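Local coordinates for protein beta-lactamase (Klebsiella pneumoniae, PDB 6M5P) that probably hydrolyses the beta-lactam ring of antibiotics to a substituted beta-amino acid, as a serine beta-lactamase of class C that contributes to antibiotic resistance, at residues Leu66-Ser71 with Glu203-Gly208; Gly70-Thr75 with Ile319-Ser324; Phe156-Thr161 with Asn225-Ile230. The protein carries 1 engineered substitution. One frame throughout, in Å; residues are numbered along the deposited sequence.

Interaction 1 of 3, residues Leu66-Ser71 with Glu203-Gly208; sequences LFEVGS and ENYAWG. With MER ((4R,5S)-3-{[(3S,5S)-5-(dimethylcarbamoyl)pyrrolidin-3-yl]sulfanyl}-5-[(2S,3R)-3-hydroxy-1-oxobutan-2-yl]-4-methyl-4,5-d ihydro-1H-pyrrole-2-carboxylic acid), chain B.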
loop_
_atom_site.group_PDB
_atom_site.type_symbol
_atom_site.label_atom_id
_atom_site.label_comp_id
_atom_site.label_asym_id
_atom_site.label_seq_id
_atom_site.Cartn_x
_atom_site.Cartn_y
_atom_site.Cartn_z
ATOM N N LEU A 66 2.437 10.327 12.412
ATOM C CA LEU A 66 2.295 10.074 10.988
ATOM C C LEU A 66 3.613 9.557 10.440
ATOM O O LEU A 66 4.675 10.138 10.703
ATOM C CB LEU A 66 1.927 11.365 10.258
ATOM C CG LEU A 66 0.603 12.000 10.687
ATOM C CD1 LEU A 66 0.532 13.446 10.196
ATOM C CD2 LEU A 66 -0.571 11.197 10.142
ATOM N N PHE A 67 3.529 8.501 9.637
ATOM C CA PHE A 67 4.671 7.925 8.951
ATOM C C PHE A 67 4.415 7.979 7.454
ATOM O O PHE A 67 3.273 7.832 7.001
ATOM C CB PHE A 67 4.801 6.438 9.318
ATOM C CG PHE A 67 5.192 6.175 10.759
ATOM C CD1 PHE A 67 4.240 6.154 11.764
ATOM C CD2 PHE A 67 6.512 5.892 11.097
ATOM C CE1 PHE A 67 4.591 5.883 13.080
ATOM C CE2 PHE A 67 6.870 5.618 12.427
ATOM C CZ PHE A 67 5.905 5.611 13.408
ATOM N N GLU A 68 5.483 8.155 6.676
ATOM C CA GLU A 68 5.387 7.905 5.244
ATOM C C GLU A 68 5.270 6.405 5.015
ATOM O O GLU A 68 5.941 5.612 5.681
ATOM C CB GLU A 68 6.635 8.424 4.537
ATOM C CG GLU A 68 6.801 9.929 4.675
ATOM C CD GLU A 68 8.137 10.448 4.178
ATOM O OE1 GLU A 68 8.944 9.692 3.590
ATOM O OE2 GLU A 68 8.382 11.648 4.396
ATOM N N VAL A 69 4.414 6.005 4.078
ATOM C CA VAL A 69 4.225 4.590 3.782
ATOM C C VAL A 69 4.654 4.207 2.377
ATOM O O VAL A 69 4.519 3.042 1.998
ATOM C CB VAL A 69 2.794 4.105 4.080
ATOM C CG1 VAL A 69 2.481 4.333 5.550
ATOM C CG2 VAL A 69 1.783 4.792 3.163
ATOM N N GLY A 70 5.193 5.141 1.608
ATOM C CA GLY A 70 5.776 4.781 0.328
ATOM C C GLY A 70 4.781 4.060 -0.556
ATOM O O GLY A 70 3.637 4.499 -0.725
ATOM N N SER A 71 5.200 2.915 -1.105
ATOM C CA SER A 71 4.364 2.223 -2.081
ATOM C C SER A 71 3.103 1.617 -1.509
ATOM O O SER A 71 2.280 1.148 -2.302
ATOM C CB SER A 71 5.099 1.106 -2.791
ATOM O OG SER A 71 5.811 1.668 -3.868
ATOM N N GLU A 203 3.496 18.635 13.771
ATOM C CA GLU A 203 4.172 18.213 14.994
ATOM C C GLU A 203 4.115 16.704 15.176
ATOM O O GLU A 203 4.925 16.150 15.928
ATOM C CB GLU A 203 3.576 18.915 16.216
ATOM C CG GLU A 203 2.122 18.564 16.512
ATOM C CD GLU A 203 1.588 19.288 17.743
ATOM O OE1 GLU A 203 2.312 20.149 18.288
ATOM O OE2 GLU A 203 0.448 18.996 18.161
ATOM N N ASN A 204 3.188 16.030 14.491
ATOM C CA ASN A 204 3.021 14.584 14.564
ATOM C C ASN A 204 3.695 13.843 13.415
ATOM O O ASN A 204 3.686 12.613 13.411
ATOM C CB ASN A 204 1.531 14.238 14.560
ATOM C CG ASN A 204 0.831 14.690 15.814
ATOM O OD1 ASN A 204 1.402 14.658 16.902
ATOM N ND2 ASN A 204 -0.415 15.114 15.672
ATOM N N TYR A 205 4.278 14.548 12.455
ATOM C CA TYR A 205 4.868 13.930 11.270
ATOM C C TYR A 205 6.287 13.505 11.631
ATOM O O TYR A 205 7.180 14.348 11.785
ATOM C CB TYR A 205 4.832 14.940 10.122
ATOM C CG TYR A 205 5.290 14.481 8.750
ATOM C CD1 TYR A 205 5.720 13.174 8.488
ATOM C CD2 TYR A 205 5.309 15.387 7.700
ATOM C CE1 TYR A 205 6.143 12.797 7.207
ATOM C CE2 TYR A 205 5.725 15.023 6.442
ATOM C CZ TYR A 205 6.142 13.736 6.194
ATOM O OH TYR A 205 6.549 13.417 4.918
ATOM N N ALA A 206 6.484 12.201 11.811
ATOM C CA ALA A 206 7.798 11.692 12.164
ATOM C C ALA A 206 8.815 12.094 11.111
ATOM O O ALA A 206 8.496 12.230 9.926
ATOM C CB ALA A 206 7.759 10.168 12.251
ATOM N N TRP A 207 10.058 12.288 11.548
ATOM C CA TRP A 207 11.161 12.362 10.602
ATOM C C TRP A 207 11.567 10.959 10.186
ATOM O O TRP A 207 11.570 10.036 11.003
ATOM C CB TRP A 207 12.359 13.101 11.212
ATOM C CG TRP A 207 12.141 14.585 11.196
ATOM C CD1 TRP A 207 11.775 15.370 12.249
ATOM C CD2 TRP A 207 12.224 15.455 10.056
ATOM N NE1 TRP A 207 11.641 16.676 11.842
ATOM C CE2 TRP A 207 11.908 16.754 10.501
ATOM C CE3 TRP A 207 12.539 15.261 8.708
ATOM C CZ2 TRP A 207 11.905 17.858 9.646
ATOM C CZ3 TRP A 207 12.531 16.360 7.858
ATOM C CH2 TRP A 207 12.219 17.638 8.333
ATOM N N GLY A 208 11.870 10.796 8.900
ATOM C CA GLY A 208 12.491 9.582 8.436
ATOM C C GLY A 208 13.988 9.667 8.589
ATOM O O GLY A 208 14.554 10.753 8.652
HETATM C C1 MER B . 8.162 1.308 -2.865
HETATM C C2 MER B . 8.731 -1.067 -4.642
HETATM C C3 MER B . 8.940 2.162 -3.996
HETATM C C4 MER B . 9.092 1.266 -5.111
HETATM C C5 MER B . 7.550 -0.461 -5.349
HETATM O O6 MER B . 7.872 1.596 -1.756
HETATM C C7 MER B . 8.306 3.468 -4.551
HETATM O O8 MER B . 9.304 4.086 -5.291
HETATM C C9 MER B . 7.819 4.440 -3.448
HETATM N N10 MER B . 7.737 0.840 -5.683
HETATM C C11 MER B . 6.185 -1.071 -5.373
HETATM O O12 MER B . 5.756 -1.667 -4.362
HETATM O O13 MER B . 5.458 -0.985 -6.399
HETATM S S14 MER B . 9.014 -2.833 -5.128
HETATM C C15 MER B . 8.441 -4.079 -4.057
HETATM C C16 MER B . 6.981 -4.039 -3.451
HETATM C C17 MER B . 6.949 -5.279 -2.916
HETATM C C18 MER B . 9.776 -0.167 -4.797
HETATM N N19 MER B . 7.436 -6.231 -4.164
HETATM C C20 MER B . 10.819 -0.132 -3.628
HETATM C C21 MER B . 8.380 -5.498 -4.798
HETATM C C22 MER B . 5.674 -5.754 -2.198
HETATM N N23 MER B . 5.847 -6.810 -1.145
HETATM O O24 MER B . 4.577 -5.351 -2.382
HETATM C C25 MER B . 7.201 -7.299 -0.908
HETATM C C26 MER B . 4.712 -7.328 -0.402
#
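L66 and Y205 lie side by side at a single backbone bridge, their CA atoms 4.6 Å apart. The bridge is parallel in type, because both of its hydrogen bonds use the backbone of L66 and flank Y205. L66 N donates to N204 O over 2.8 Å, nearly straight at 172° although N stands well off the carbonyl plane. A206 N returns a bond to L66 O over 3.0 Å, this time in the carbonyl plane. Beyond this point the two backbones diverge.

A side-chain bond reaches across where the backbones part. The Y205 ring, swung away from N by a chi1 of -175°, runs beside 66-71, and its hydroxyl donates to E68 OE2 over 2.6 Å. The hydroxyl meets the carboxylate oxygen on its anti side, with ring and carboxylate planes 58° apart. E68 is buried and extended beyond CG; V218 N also donates to OE2, and T325 OG1 bonds to OE1, so three partners fix the turn of the carboxylate.

Van der Waals contact is modest: L66 CB lies 4.0 Å from Y205 CA, A206 CB reaches L66 O at 3.5 Å, and H217 stacks on the Y205 ring.

At the far end of 66-71, S71 N donates to the carbonyl oxygen O6 of the bound meropenem-derived ligand over 3.1 Å. Segment 203-208 borders the chain where it enters strand 67-68 of a small antiparallel sheet; from there the chain runs on into the S-x-x-K motif at S71, the serine at the heart of the class C active site.

Interaction 2 of 3, residues Gly70-Thr75 with Ile319-Ser324; sequences GSLSKT and INKTGS. With MER ((4R,5S)-3-{[(3S,5S)-5-(dimethylcarbamoyl)pyrrolidin-3-yl]sulfanyl}-5-[(2S,3R)-3-hydroxy-1-oxobutan-2-yl]-4-methyl-4,5-d ihydro-1H-pyrrole-2-carboxylic acid), chain B.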
loop_
_atom_site.group_PDB
_atom_site.type_symbol
_atom_site.label_atom_id
_atom_site.label_comp_id
_atom_site.label_asym_id
_atom_site.label_seq_id
_atom_site.Cartn_x
_atom_site.Cartn_y
_atom_site.Cartn_z
ATOM N N GLY A 70 5.193 5.141 1.608
ATOM C CA GLY A 70 5.776 4.781 0.328
ATOM C C GLY A 70 4.781 4.060 -0.556
ATOM O O GLY A 70 3.637 4.499 -0.725
ATOM N N SER A 71 5.200 2.915 -1.105
ATOM C CA SER A 71 4.364 2.223 -2.081
ATOM C C SER A 71 3.103 1.617 -1.509
ATOM O O SER A 71 2.280 1.148 -2.302
ATOM C CB SER A 71 5.099 1.106 -2.791
ATOM O OG SER A 71 5.811 1.668 -3.868
ATOM N N LEU A 72 2.894 1.631 -0.190
ATOM C CA LEU A 72 1.541 1.331 0.274
ATOM C C LEU A 72 0.542 2.292 -0.354
ATOM O O LEU A 72 -0.643 1.963 -0.486
ATOM C CB LEU A 72 1.428 1.428 1.794
ATOM C CG LEU A 72 2.107 0.404 2.699
ATOM C CD1 LEU A 72 1.551 0.479 4.114
ATOM C CD2 LEU A 72 1.920 -0.942 2.137
ATOM N N SER A 73 1.013 3.488 -0.739
ATOM C CA SER A 73 0.166 4.484 -1.382
ATOM C C SER A 73 -0.479 3.937 -2.645
ATOM O O SER A 73 -1.564 4.389 -3.028
ATOM C CB SER A 73 1.004 5.711 -1.745
ATOM O OG SER A 73 1.617 6.257 -0.586
ATOM N N LYS A 74 0.172 2.974 -3.304
ATOM C CA LYS A 74 -0.355 2.436 -4.555
ATOM C C LYS A 74 -1.671 1.700 -4.343
ATOM O O LYS A 74 -2.500 1.643 -5.260
ATOM C CB LYS A 74 0.666 1.490 -5.187
ATOM C CG LYS A 74 2.000 2.161 -5.471
ATOM C CD LYS A 74 2.950 1.274 -6.250
ATOM C CE LYS A 74 4.162 2.099 -6.667
ATOM N NZ LYS A 74 5.067 1.362 -7.598
ATOM N N THR A 75 -1.875 1.120 -3.154
ATOM C CA THR A 75 -3.142 0.438 -2.892
ATOM C C THR A 75 -4.313 1.414 -2.834
ATOM O O THR A 75 -5.451 1.023 -3.121
ATOM C CB THR A 75 -3.084 -0.423 -1.623
ATOM O OG1 THR A 75 -3.050 0.413 -0.457
ATOM C CG2 THR A 75 -1.873 -1.368 -1.645
ATOM N N ILE A 319 -2.811 -11.545 2.112
ATOM C CA ILE A 319 -2.765 -10.368 1.247
ATOM C C ILE A 319 -1.809 -9.368 1.871
ATOM O O ILE A 319 -1.863 -9.129 3.082
ATOM C CB ILE A 319 -4.164 -9.757 1.071
ATOM C CG1 ILE A 319 -5.131 -10.810 0.526
ATOM C CG2 ILE A 319 -4.093 -8.558 0.142
ATOM C CD1 ILE A 319 -6.560 -10.331 0.436
ATOM N N ASN A 320 -0.921 -8.779 1.069
ATOM C CA ASN A 320 0.096 -7.932 1.681
ATOM C C ASN A 320 0.623 -6.886 0.709
ATOM O O ASN A 320 0.420 -6.959 -0.509
ATOM C CB ASN A 320 1.216 -8.762 2.354
ATOM C CG ASN A 320 2.156 -9.460 1.362
ATOM O OD1 ASN A 320 1.902 -9.539 0.138
ATOM N ND2 ASN A 320 3.242 -9.992 1.891
ATOM N N LYS A 321 1.315 -5.905 1.283
ATOM C CA LYS A 321 1.974 -4.872 0.497
ATOM C C LYS A 321 3.074 -4.262 1.350
ATOM O O LYS A 321 2.842 -3.926 2.514
ATOM C CB LYS A 321 0.963 -3.790 0.101
ATOM C CG LYS A 321 1.529 -2.714 -0.808
ATOM C CD LYS A 321 1.532 -3.187 -2.231
ATOM C CE LYS A 321 2.432 -2.305 -3.072
ATOM N NZ LYS A 321 3.859 -2.665 -2.893
ATOM N N THR A 322 4.268 -4.117 0.774
ATOM C CA THR A 322 5.338 -3.343 1.388
ATOM C C THR A 322 5.387 -1.954 0.773
ATOM O O THR A 322 4.921 -1.724 -0.343
ATOM C CB THR A 322 6.710 -3.997 1.193
ATOM O OG1 THR A 322 7.003 -4.062 -0.204
ATOM C CG2 THR A 322 6.762 -5.375 1.803
ATOM N N GLY A 323 5.974 -1.038 1.509
ATOM C CA GLY A 323 6.215 0.293 0.977
ATOM C C GLY A 323 7.390 0.924 1.683
ATOM O O GLY A 323 7.604 0.719 2.879
ATOM N N SER A 324 8.147 1.721 0.938
ATOM C CA SER A 324 9.308 2.384 1.513
ATOM C C SER A 324 9.494 3.748 0.871
ATOM O O SER A 324 9.082 3.980 -0.267
ATOM C CB SER A 324 10.589 1.566 1.305
ATOM O OG SER A 324 10.427 0.212 1.720
HETATM C C1 MER B . 8.162 1.308 -2.865
HETATM C C2 MER B . 8.731 -1.067 -4.642
HETATM C C3 MER B . 8.940 2.162 -3.996
HETATM C C4 MER B . 9.092 1.266 -5.111
HETATM C C5 MER B . 7.550 -0.461 -5.349
HETATM O O6 MER B . 7.872 1.596 -1.756
HETATM C C7 MER B . 8.306 3.468 -4.551
HETATM O O8 MER B . 9.304 4.086 -5.291
HETATM C C9 MER B . 7.819 4.440 -3.448
HETATM N N10 MER B . 7.737 0.840 -5.683
HETATM C C11 MER B . 6.185 -1.071 -5.373
HETATM O O12 MER B . 5.756 -1.667 -4.362
HETATM O O13 MER B . 5.458 -0.985 -6.399
HETATM S S14 MER B . 9.014 -2.833 -5.128
HETATM C C15 MER B . 8.441 -4.079 -4.057
HETATM C C16 MER B . 6.981 -4.039 -3.451
HETATM C C17 MER B . 6.949 -5.279 -2.916
HETATM C C18 MER B . 9.776 -0.167 -4.797
HETATM N N19 MER B . 7.436 -6.231 -4.164
HETATM C C20 MER B . 10.819 -0.132 -3.628
HETATM C C21 MER B . 8.380 -5.498 -4.798
HETATM C C22 MER B . 5.674 -5.754 -2.198
HETATM N N23 MER B . 5.847 -6.810 -1.145
HETATM O O24 MER B . 4.577 -5.351 -2.382
HETATM C C25 MER B . 7.201 -7.299 -0.908
HETATM C C26 MER B . 4.712 -7.328 -0.402
#
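L72 and K321 pack side chain against strand at the start of helix 73-86, where it meets strand 317-325, a central strand of the large antiparallel sheet. L72 CD2 sits 3.1 Å from K321 O and 3.5 Å from K321 CG, a tight fit. T75 adds CG2 at 3.8 Å from K321 CG, and the aliphatic part of the lysine runs antiparallel to both side chains.

Backbone packing is also close. G70 and G323 put no side chain between the segments, and S71 N comes to 3.5 Å from G323 CA. A CA-H...O contact joins G70 CA to S324 O. No hydrogen bond crosses directly between the segments.

The polar links run through the ligand instead. K321 leaves its backbone with CG anti to N (chi1 -176°), then bends at chi2 and chi4, which brings NZ round to carboxylate oxygen O12 at 2.6 Å, to amide oxygen O24 and to T322 O. K74, extended from CG onward, reaches the other carboxylate oxygen, O13, with NZ at 2.7 Å. S324 N donates to O6 over 2.7 Å, joining S71 N as the second arm of an oxyanion hole.

The S-x-x-K turn and the K-T-G strand therefore share one ligand: two lysines divide its carboxylate, while two backbone amides would polarise its carbonyl, consistent with stabilising the oxyanion that forms when the carbonyl is attacked.

Interaction 3 of 3, residues Phe156-Thr161 with Asn225-Ile230; sequences FSNIGT and NEAYGI. Engineered in segment 156-161: F156 (natural residue Tyr). With MER ((4R,5S)-3-{[(3S,5S)-5-(dimethylcarbamoyl)pyrrolidin-3-yl]sulfanyl}-5-[(2S,3R)-3-hydroxy-1-oxobutan-2-yl]-4-methyl-4,5-d ihydro-1H-pyrrole-2-carboxylic acid), chain B.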
loop_
_atom_site.group_PDB
_atom_site.type_symbol
_atom_site.label_atom_id
_atom_site.label_comp_id
_atom_site.label_asym_id
_atom_site.label_seq_id
_atom_site.Cartn_x
_atom_site.Cartn_y
_atom_site.Cartn_z
ATOM N N PHE A 156 7.411 -3.632 -11.460
ATOM C CA PHE A 156 6.825 -2.661 -10.547
ATOM C C PHE A 156 7.095 -1.265 -11.077
ATOM O O PHE A 156 8.213 -0.963 -11.496
ATOM C CB PHE A 156 7.423 -2.830 -9.152
ATOM C CG PHE A 156 7.058 -4.131 -8.517
ATOM C CD1 PHE A 156 5.857 -4.271 -7.849
ATOM C CD2 PHE A 156 7.898 -5.231 -8.622
ATOM C CE1 PHE A 156 5.502 -5.479 -7.278
ATOM C CE2 PHE A 156 7.547 -6.447 -8.053
ATOM C CZ PHE A 156 6.349 -6.568 -7.380
ATOM N N SER A 157 6.068 -0.416 -11.083
ATOM C CA SER A 157 6.179 0.870 -11.760
ATOM C C SER A 157 5.481 1.974 -10.982
ATOM O O SER A 157 4.273 1.892 -10.740
ATOM C CB SER A 157 5.601 0.781 -13.173
ATOM O OG SER A 157 5.722 2.035 -13.821
ATOM N N ASN A 158 6.225 3.027 -10.633
ATOM C CA ASN A 158 5.578 4.226 -10.114
ATOM C C ASN A 158 4.833 4.969 -11.214
ATOM O O ASN A 158 3.783 5.570 -10.951
ATOM C CB ASN A 158 6.598 5.162 -9.472
ATOM C CG ASN A 158 7.236 4.573 -8.233
ATOM O OD1 ASN A 158 6.759 3.588 -7.672
ATOM N ND2 ASN A 158 8.315 5.200 -7.779
ATOM N N ILE A 159 5.354 4.945 -12.447
ATOM C CA ILE A 159 4.689 5.628 -13.557
ATOM C C ILE A 159 3.340 4.988 -13.839
ATOM O O ILE A 159 2.325 5.678 -13.984
ATOM C CB ILE A 159 5.571 5.616 -14.817
ATOM C CG1 ILE A 159 6.991 6.078 -14.504
ATOM C CG2 ILE A 159 4.955 6.496 -15.894
ATOM C CD1 ILE A 159 7.909 5.995 -15.710
ATOM N N GLY A 160 3.314 3.657 -13.920
ATOM C CA GLY A 160 2.056 2.964 -14.155
ATOM C C GLY A 160 1.024 3.251 -13.078
ATOM O O GLY A 160 -0.138 3.517 -13.381
ATOM N N THR A 161 1.442 3.230 -11.806
ATOM C CA THR A 161 0.494 3.552 -10.742
ATOM C C THR A 161 0.002 4.984 -10.878
ATOM O O THR A 161 -1.173 5.280 -10.605
ATOM C CB THR A 161 1.126 3.349 -9.367
ATOM O OG1 THR A 161 1.734 2.058 -9.300
ATOM C CG2 THR A 161 0.049 3.432 -8.286
ATOM N N ASN A 225 1.918 11.470 -5.845
ATOM C CA ASN A 225 0.856 11.177 -4.885
ATOM C C ASN A 225 0.349 9.753 -5.044
ATOM O O ASN A 225 0.113 9.052 -4.051
ATOM C CB ASN A 225 -0.297 12.164 -5.035
ATOM C CG ASN A 225 -0.031 13.461 -4.328
ATOM O OD1 ASN A 225 0.695 13.501 -3.338
ATOM N ND2 ASN A 225 -0.608 14.534 -4.837
ATOM N N GLU A 226 0.198 9.310 -6.291
ATOM C CA GLU A 226 -0.327 7.984 -6.580
ATOM C C GLU A 226 0.610 6.893 -6.089
ATOM O O GLU A 226 0.156 5.865 -5.585
ATOM C CB GLU A 226 -0.517 7.849 -8.097
ATOM C CG GLU A 226 -1.694 8.635 -8.691
ATOM C CD GLU A 226 -1.397 10.086 -9.060
ATOM O OE1 GLU A 226 -0.391 10.670 -8.611
ATOM O OE2 GLU A 226 -2.210 10.664 -9.815
ATOM N N ALA A 227 1.924 7.100 -6.228
ATOM C CA ALA A 227 2.896 6.043 -5.991
ATOM C C ALA A 227 3.465 6.062 -4.582
ATOM O O ALA A 227 3.808 4.997 -4.051
ATOM C CB ALA A 227 4.043 6.130 -7.015
ATOM N N TYR A 228 3.575 7.242 -3.949
ATOM C CA TYR A 228 4.262 7.317 -2.662
ATOM C C TYR A 228 3.799 8.489 -1.798
ATOM O O TYR A 228 4.535 8.886 -0.887
ATOM C CB TYR A 228 5.817 7.358 -2.865
ATOM C CG TYR A 228 6.299 8.473 -3.779
ATOM C CD1 TYR A 228 6.498 9.764 -3.300
ATOM C CD2 TYR A 228 6.534 8.237 -5.129
ATOM C CE1 TYR A 228 6.925 10.790 -4.143
ATOM C CE2 TYR A 228 6.957 9.266 -5.981
ATOM C CZ TYR A 228 7.146 10.531 -5.474
ATOM O OH TYR A 228 7.562 11.574 -6.282
ATOM N N GLY A 229 2.602 9.027 -2.011
ATOM C CA GLY A 229 2.235 10.245 -1.319
ATOM C C GLY A 229 1.621 10.129 0.060
ATOM O O GLY A 229 1.469 11.160 0.719
ATOM N N ILE A 230 1.235 8.948 0.527
ATOM C CA ILE A 230 0.426 8.866 1.744
ATOM C C ILE A 230 1.303 8.975 2.989
ATOM O O ILE A 230 2.334 8.290 3.123
ATOM C CB ILE A 230 -0.400 7.569 1.757
ATOM C CG1 ILE A 230 -1.470 7.584 0.651
ATOM C CG2 ILE A 230 -1.022 7.323 3.141
ATOM C CD1 ILE A 230 -2.683 8.460 0.946
HETATM C C1 MER B . 8.162 1.308 -2.865
HETATM C C2 MER B . 8.731 -1.067 -4.642
HETATM C C3 MER B . 8.940 2.162 -3.996
HETATM C C4 MER B . 9.092 1.266 -5.111
HETATM C C5 MER B . 7.550 -0.461 -5.349
HETATM O O6 MER B . 7.872 1.596 -1.756
HETATM C C7 MER B . 8.306 3.468 -4.551
HETATM O O8 MER B . 9.304 4.086 -5.291
HETATM C C9 MER B . 7.819 4.440 -3.448
HETATM N N10 MER B . 7.737 0.840 -5.683
HETATM C C11 MER B . 6.185 -1.071 -5.373
HETATM O O12 MER B . 5.756 -1.667 -4.362
HETATM O O13 MER B . 5.458 -0.985 -6.399
HETATM S S14 MER B . 9.014 -2.833 -5.128
HETATM C C15 MER B . 8.441 -4.079 -4.057
HETATM C C16 MER B . 6.981 -4.039 -3.451
HETATM C C17 MER B . 6.949 -5.279 -2.916
HETATM C C18 MER B . 9.776 -0.167 -4.797
HETATM N N19 MER B . 7.436 -6.231 -4.164
HETATM C C20 MER B . 10.819 -0.132 -3.628
HETATM C C21 MER B . 8.380 -5.498 -4.798
HETATM C C22 MER B . 5.674 -5.754 -2.198
HETATM N N23 MER B . 5.847 -6.810 -1.145
HETATM O O24 MER B . 4.577 -5.351 -2.382
HETATM C C25 MER B . 7.201 -7.299 -0.908
HETATM C C26 MER B . 4.712 -7.328 -0.402
#
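N158 meets A227 where segments 156-161 and 225-230 come nearest, CA to CA 5.2 Å. From N158 CB outward, the first contact is CB against A227 CB at 3.7 Å, and CG stays beside the same methyl. A chi1 of -66° sets CG anti to the carbonyl carbon and directs the amide into the pocket. There its two ends diverge: OD1 accepts from K74 NZ, whereas ND2 donates to the ligand hydroxyl O8 over 2.9 Å, nearly straight at 168°. ND2 also lies obliquely by the Y228 ring, 4.4 Å from CD2.

One helical turn on, T161 continues the packing. Its CG2 rests 3.6 Å from E226 O, and E226 CB in return approaches T161 O at a similar distance. T161 OG1 turns back to its own helix and donates to S157 O. S157 is the N-cap of that helix: its OG accepts from G160 N at 2.9 Å, which settles the first turn that carries N158.

The ligand completes the wall. Y228 CB touches its methyl C9 at 3.6 Å, and Y228 OH bonds E221 N. F156, engineered where the natural residue is Tyr, lays one ring face under the pyrrolidine, with C21 3.4 Å above its plane and offset toward the rim of the ring.

Held from OD1 by the lysine, the N158 amide presents an N-H to the ligand, so the hydroxyl at O8 serves as acceptor in this bond, and the Y-x-N segment, here F-S-N, connects the pocket wall to the S-x-x-K lysine.

Overall arrangement
Interactions 1 and 2 share G70 and S71: strand 67-68 leads into helix 73-86, and their centres are about 14 Å apart. Interaction 3 lies about 10 Å from interaction 2 and about 17 Å from interaction 1, centre to centre, nested along the chain inside the loop that 70-75 and 319-324 close; with interaction 1 it alternates. Hydrogen bonds also tie both to interaction 3, from V69 N to I230 O and from I230 N to S73 OG. Strand 317-325 belongs to the large antiparallel sheet, helices 158-171 and 224-228 to the helical side. The bound ligand thus sits between the two halves, where S-x-x-K, Y-x-N and K-T-G elements converge on one active site.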